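Local coordinates for protein bifunctional pinoresinol-lariciresinol reductase 1 (Thuja plicata, PDB 1QYD) that reduces pinoresinol to lariciresinol and lariciresinol to secoisolariciresinol in lignan biosynthesis, taking the 4R-hydride from NADPH, at residues W194-S207 and Y297-R311. Residues are numbered along the deposited sequence; the frame is centred on the assembly and turned at random.
Sequences WVDEDDVGTYTIKS and YPEVKYVTMDSYLER
The ring of Y297 lies against K206 and S207, one face covered by K206, whose CB stands 3.9 Å from the ring centroid and 3° off its normal, a CH-pi contact. A tyrosine suits this place because its flat face receives the aliphatic base of a lysine. Beside it lies the ring of Y203; the two tyrosines pass one another running opposite ways, with CD2 of Y203 3.8 Å from CD2 of Y297. With the Y297 ring cut back to an alanine here, the CB of K206 is likely to lose the face it lies on, and a gap to open beside Y203. V300 fills the angle between Y203 and K206: with CG1 anti to the backbone N (chi1 -173°) its two methyls part, CG1 toward T202 and Y203, CG2 toward K206, where it lies 3.5 Å from CD. Past this apolar stretch, the bend at chi4 (-149°) brings NZ of K206 to 2.7 Å from OE2 of E299, a salt bridge where the glutamate lies at the surface.

In this NmrA-type reductase with a Rossmann-like NADP(+) domain, the C-terminal segment 297-311 thus runs alongside helix 197-207, which closely follows strand 191-195 of the smaller mixed sheet. Midway D199, a short acidic side chain, holds the extended chain: its OD1 accepts from V303 N at 3.0 Å, on the syn side of the carboxylate. At the start of the helix OE1 of E197 accepts, with its syn lone pair, from the hydroxyl of Y308 (OH to OE1 2.8 Å); E197 also touches R19 of helix 17-26. D196, at the N-cap position, sets OD1 in plane at the edge of the Y308 ring, and CE of M305 packs on CB of W194, whose indole NE1 is bonded to L227 O.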
# COMPACT_ATOMS: atom_id res chain seq x y z
N TRP A 194 -4.09 -16.03 23.45
CA TRP A 194 -3.60 -16.95 22.46
C TRP A 194 -4.79 -17.85 22.12
O TRP A 194 -5.37 -18.40 23.07
CB TRP A 194 -2.43 -17.71 23.10
CG TRP A 194 -1.29 -16.91 23.78
CD1 TRP A 194 -1.47 -16.30 25.00
CD2 TRP A 194 -0.03 -16.71 23.30
NE1 TRP A 194 -0.36 -15.69 25.30
CE2 TRP A 194 0.51 -15.91 24.32
CE3 TRP A 194 0.75 -17.04 22.20
CZ2 TRP A 194 1.82 -15.45 24.26
CZ3 TRP A 194 2.08 -16.58 22.14
CH2 TRP A 194 2.61 -15.79 23.15
N VAL A 195 -5.23 -18.02 20.83
CA VAL A 195 -6.41 -18.81 20.48
C VAL A 195 -6.26 -19.80 19.32
O VAL A 195 -5.72 -19.52 18.25
CB VAL A 195 -7.64 -17.87 20.17
CG1 VAL A 195 -8.92 -18.69 20.05
CG2 VAL A 195 -7.92 -16.93 21.33
N ASP A 196 -6.76 -21.02 19.52
CA ASP A 196 -6.69 -22.05 18.50
C ASP A 196 -7.52 -21.56 17.35
O ASP A 196 -8.59 -20.98 17.53
CB ASP A 196 -7.26 -23.37 19.05
CG ASP A 196 -7.37 -24.55 18.08
OD1 ASP A 196 -6.58 -24.65 17.13
OD2 ASP A 196 -8.25 -25.39 18.29
N GLU A 197 -6.95 -21.76 16.16
CA GLU A 197 -7.59 -21.32 14.93
C GLU A 197 -8.99 -21.87 14.71
O GLU A 197 -9.85 -21.22 14.10
CB GLU A 197 -6.69 -21.69 13.79
CG GLU A 197 -5.34 -21.00 13.89
CD GLU A 197 -4.21 -21.81 14.50
OE1 GLU A 197 -4.42 -22.72 15.31
OE2 GLU A 197 -3.08 -21.53 14.13
N ASP A 198 -9.26 -23.06 15.25
CA ASP A 198 -10.59 -23.59 15.22
C ASP A 198 -11.46 -22.91 16.27
O ASP A 198 -12.64 -22.77 16.02
CB ASP A 198 -10.63 -25.08 15.52
CG ASP A 198 -9.95 -26.05 14.57
OD1 ASP A 198 -10.19 -27.24 14.82
OD2 ASP A 198 -9.21 -25.69 13.65
N ASP A 199 -10.99 -22.46 17.44
CA ASP A 199 -11.90 -21.79 18.36
C ASP A 199 -12.36 -20.46 17.78
O ASP A 199 -13.50 -20.10 18.03
CB ASP A 199 -11.24 -21.53 19.70
CG ASP A 199 -10.92 -22.75 20.52
OD1 ASP A 199 -9.98 -22.63 21.31
OD2 ASP A 199 -11.60 -23.79 20.40
N VAL A 200 -11.50 -19.76 17.01
CA VAL A 200 -11.83 -18.51 16.28
C VAL A 200 -12.92 -18.66 15.19
O VAL A 200 -13.77 -17.80 14.99
CB VAL A 200 -10.54 -17.94 15.66
CG1 VAL A 200 -10.81 -16.66 14.87
CG2 VAL A 200 -9.54 -17.68 16.76
N GLY A 201 -12.92 -19.76 14.44
CA GLY A 201 -13.91 -20.04 13.44
C GLY A 201 -15.19 -20.36 14.14
O GLY A 201 -16.19 -19.75 13.79
N THR A 202 -15.19 -21.26 15.12
CA THR A 202 -16.38 -21.66 15.86
C THR A 202 -17.08 -20.47 16.50
O THR A 202 -18.30 -20.37 16.42
CB THR A 202 -16.03 -22.66 16.97
OG1 THR A 202 -15.43 -23.83 16.40
CG2 THR A 202 -17.28 -23.07 17.73
N TYR A 203 -16.33 -19.55 17.12
CA TYR A 203 -16.91 -18.38 17.74
C TYR A 203 -17.38 -17.35 16.72
O TYR A 203 -18.23 -16.52 17.09
CB TYR A 203 -15.88 -17.71 18.68
CG TYR A 203 -15.72 -18.41 20.02
CD1 TYR A 203 -14.44 -18.73 20.50
CD2 TYR A 203 -16.86 -18.76 20.74
CE1 TYR A 203 -14.30 -19.41 21.70
CE2 TYR A 203 -16.72 -19.44 21.94
CZ TYR A 203 -15.44 -19.76 22.40
OH TYR A 203 -15.34 -20.49 23.57
N THR A 204 -16.86 -17.30 15.47
CA THR A 204 -17.38 -16.34 14.52
C THR A 204 -18.65 -16.89 13.90
O THR A 204 -19.50 -16.06 13.58
CB THR A 204 -16.42 -15.95 13.36
OG1 THR A 204 -16.11 -17.11 12.66
CG2 THR A 204 -15.13 -15.36 13.82
N ILE A 205 -18.86 -18.21 13.72
CA ILE A 205 -20.12 -18.64 13.16
C ILE A 205 -21.25 -18.61 14.18
O ILE A 205 -22.44 -18.58 13.83
CB ILE A 205 -19.90 -20.03 12.50
CG1 ILE A 205 -19.40 -19.75 11.11
CG2 ILE A 205 -21.14 -20.84 12.26
CD1 ILE A 205 -17.94 -19.29 11.07
N LYS A 206 -20.89 -18.58 15.47
CA LYS A 206 -21.85 -18.38 16.56
C LYS A 206 -22.22 -16.90 16.81
O LYS A 206 -23.25 -16.62 17.42
CB LYS A 206 -21.29 -19.00 17.84
CG LYS A 206 -21.12 -20.51 17.69
CD LYS A 206 -21.24 -21.18 19.04
CE LYS A 206 -21.38 -22.64 18.76
NZ LYS A 206 -22.17 -23.28 19.78
N SER A 207 -21.41 -15.90 16.40
CA SER A 207 -21.77 -14.51 16.50
C SER A 207 -22.83 -14.13 15.47
O SER A 207 -23.79 -13.43 15.77
CB SER A 207 -20.56 -13.62 16.27
OG SER A 207 -19.90 -13.83 15.02
N TYR A 297 -20.88 -17.62 24.51
CA TYR A 297 -21.06 -19.00 24.12
C TYR A 297 -20.28 -19.83 25.12
O TYR A 297 -19.16 -20.25 24.84
CB TYR A 297 -20.57 -19.18 22.67
CG TYR A 297 -21.13 -18.08 21.80
CD1 TYR A 297 -22.51 -17.95 21.58
CD2 TYR A 297 -20.27 -17.11 21.33
CE1 TYR A 297 -23.01 -16.83 20.91
CE2 TYR A 297 -20.76 -15.99 20.66
CZ TYR A 297 -22.12 -15.85 20.45
OH TYR A 297 -22.58 -14.73 19.77
N PRO A 298 -20.83 -20.03 26.32
CA PRO A 298 -20.16 -20.72 27.40
C PRO A 298 -20.00 -22.21 27.08
O PRO A 298 -19.00 -22.84 27.41
CB PRO A 298 -21.05 -20.40 28.58
CG PRO A 298 -22.43 -20.47 27.99
CD PRO A 298 -22.18 -19.68 26.73
N GLU A 299 -20.98 -22.74 26.34
CA GLU A 299 -21.01 -24.10 25.84
C GLU A 299 -19.85 -24.48 24.91
O GLU A 299 -19.39 -25.62 24.90
CB GLU A 299 -22.35 -24.27 25.15
CG GLU A 299 -22.91 -23.06 24.36
CD GLU A 299 -22.37 -22.84 22.96
OE1 GLU A 299 -22.53 -21.74 22.43
OE2 GLU A 299 -21.82 -23.77 22.39
N VAL A 300 -19.36 -23.50 24.15
CA VAL A 300 -18.23 -23.74 23.29
C VAL A 300 -17.04 -24.04 24.17
O VAL A 300 -16.87 -23.55 25.29
CB VAL A 300 -17.91 -22.53 22.42
CG1 VAL A 300 -16.84 -22.84 21.39
CG2 VAL A 300 -19.12 -22.13 21.64
N LYS A 301 -16.31 -24.96 23.54
CA LYS A 301 -15.07 -25.65 23.92
C LYS A 301 -13.72 -24.97 23.55
O LYS A 301 -13.23 -25.13 22.42
CB LYS A 301 -15.16 -27.08 23.29
CG LYS A 301 -15.43 -27.29 21.76
CD LYS A 301 -16.87 -27.73 21.41
CE LYS A 301 -17.89 -26.61 21.35
NZ LYS A 301 -19.27 -27.07 21.47
N TYR A 302 -13.08 -24.21 24.46
CA TYR A 302 -11.81 -23.63 24.05
C TYR A 302 -10.64 -24.43 24.57
O TYR A 302 -10.59 -24.99 25.66
CB TYR A 302 -11.63 -22.15 24.50
CG TYR A 302 -11.60 -21.84 25.97
CD1 TYR A 302 -12.81 -21.57 26.63
CD2 TYR A 302 -10.39 -21.88 26.68
CE1 TYR A 302 -12.80 -21.34 28.00
CE2 TYR A 302 -10.39 -21.65 28.07
CZ TYR A 302 -11.60 -21.38 28.72
OH TYR A 302 -11.62 -21.18 30.09
N VAL A 303 -9.73 -24.50 23.61
CA VAL A 303 -8.45 -25.14 23.78
C VAL A 303 -7.50 -24.18 24.47
O VAL A 303 -7.37 -22.99 24.16
CB VAL A 303 -7.98 -25.56 22.39
CG1 VAL A 303 -6.52 -25.89 22.30
CG2 VAL A 303 -8.74 -26.82 22.06
N THR A 304 -6.87 -24.77 25.48
CA THR A 304 -5.88 -24.10 26.31
C THR A 304 -4.51 -24.27 25.64
O THR A 304 -4.35 -25.12 24.74
CB THR A 304 -5.93 -24.73 27.73
OG1 THR A 304 -5.48 -26.08 27.71
CG2 THR A 304 -7.37 -24.73 28.22
N MET A 305 -3.52 -23.44 26.00
CA MET A 305 -2.20 -23.55 25.39
C MET A 305 -1.39 -24.78 25.85
O MET A 305 -0.33 -25.11 25.34
CB MET A 305 -1.45 -22.28 25.67
CG MET A 305 -2.25 -21.10 25.21
SD MET A 305 -2.80 -21.44 23.52
CE MET A 305 -1.25 -21.05 22.81
N ASP A 306 -1.91 -25.48 26.83
CA ASP A 306 -1.42 -26.72 27.38
C ASP A 306 -1.89 -27.75 26.39
O ASP A 306 -1.09 -28.46 25.80
CB ASP A 306 -2.05 -26.93 28.76
CG ASP A 306 -1.58 -25.92 29.82
OD1 ASP A 306 -1.95 -24.74 29.77
OD2 ASP A 306 -0.81 -26.32 30.70
N SER A 307 -3.19 -27.83 26.11
CA SER A 307 -3.69 -28.78 25.15
C SER A 307 -3.29 -28.50 23.70
O SER A 307 -3.11 -29.44 22.91
CB SER A 307 -5.18 -28.81 25.38
OG SER A 307 -5.39 -29.12 26.76
N TYR A 308 -3.10 -27.23 23.33
CA TYR A 308 -2.58 -26.86 22.02
C TYR A 308 -1.09 -27.19 21.93
O TYR A 308 -0.65 -27.78 20.93
CB TYR A 308 -2.76 -25.37 21.77
CG TYR A 308 -2.53 -24.96 20.32
CD1 TYR A 308 -3.60 -24.96 19.44
CD2 TYR A 308 -1.26 -24.60 19.83
CE1 TYR A 308 -3.44 -24.63 18.11
CE2 TYR A 308 -1.09 -24.25 18.48
CZ TYR A 308 -2.19 -24.27 17.63
OH TYR A 308 -2.08 -23.94 16.29
N LEU A 309 -0.25 -26.85 22.93
CA LEU A 309 1.16 -27.23 22.91
C LEU A 309 1.39 -28.74 23.11
O LEU A 309 2.36 -29.28 22.59
CB LEU A 309 1.90 -26.34 23.95
CG LEU A 309 2.18 -24.90 23.46
CD1 LEU A 309 2.50 -24.00 24.63
CD2 LEU A 309 3.40 -24.85 22.56
N GLU A 310 0.43 -29.45 23.72
CA GLU A 310 0.43 -30.90 23.96
C GLU A 310 0.34 -31.69 22.65
O GLU A 310 -0.10 -32.85 22.62
CB GLU A 310 -0.77 -31.21 24.91
CG GLU A 310 -1.03 -32.56 25.59
CD GLU A 310 -2.14 -32.55 26.68
OE1 GLU A 310 -1.81 -32.45 27.86
OE2 GLU A 310 -3.34 -32.64 26.36
N ARG A 311 0.75 -31.07 21.55
CA ARG A 311 0.82 -31.71 20.25
C ARG A 311 1.95 -31.12 19.46
O ARG A 311 2.27 -31.60 18.38
CB ARG A 311 -0.46 -31.52 19.41
CG ARG A 311 -0.81 -30.09 18.99
CD ARG A 311 -1.91 -30.06 17.91
NE ARG A 311 -2.71 -28.83 17.92
CZ ARG A 311 -3.93 -28.84 18.47
NH1 ARG A 311 -4.45 -29.94 19.02
NH2 ARG A 311 -4.65 -27.74 18.49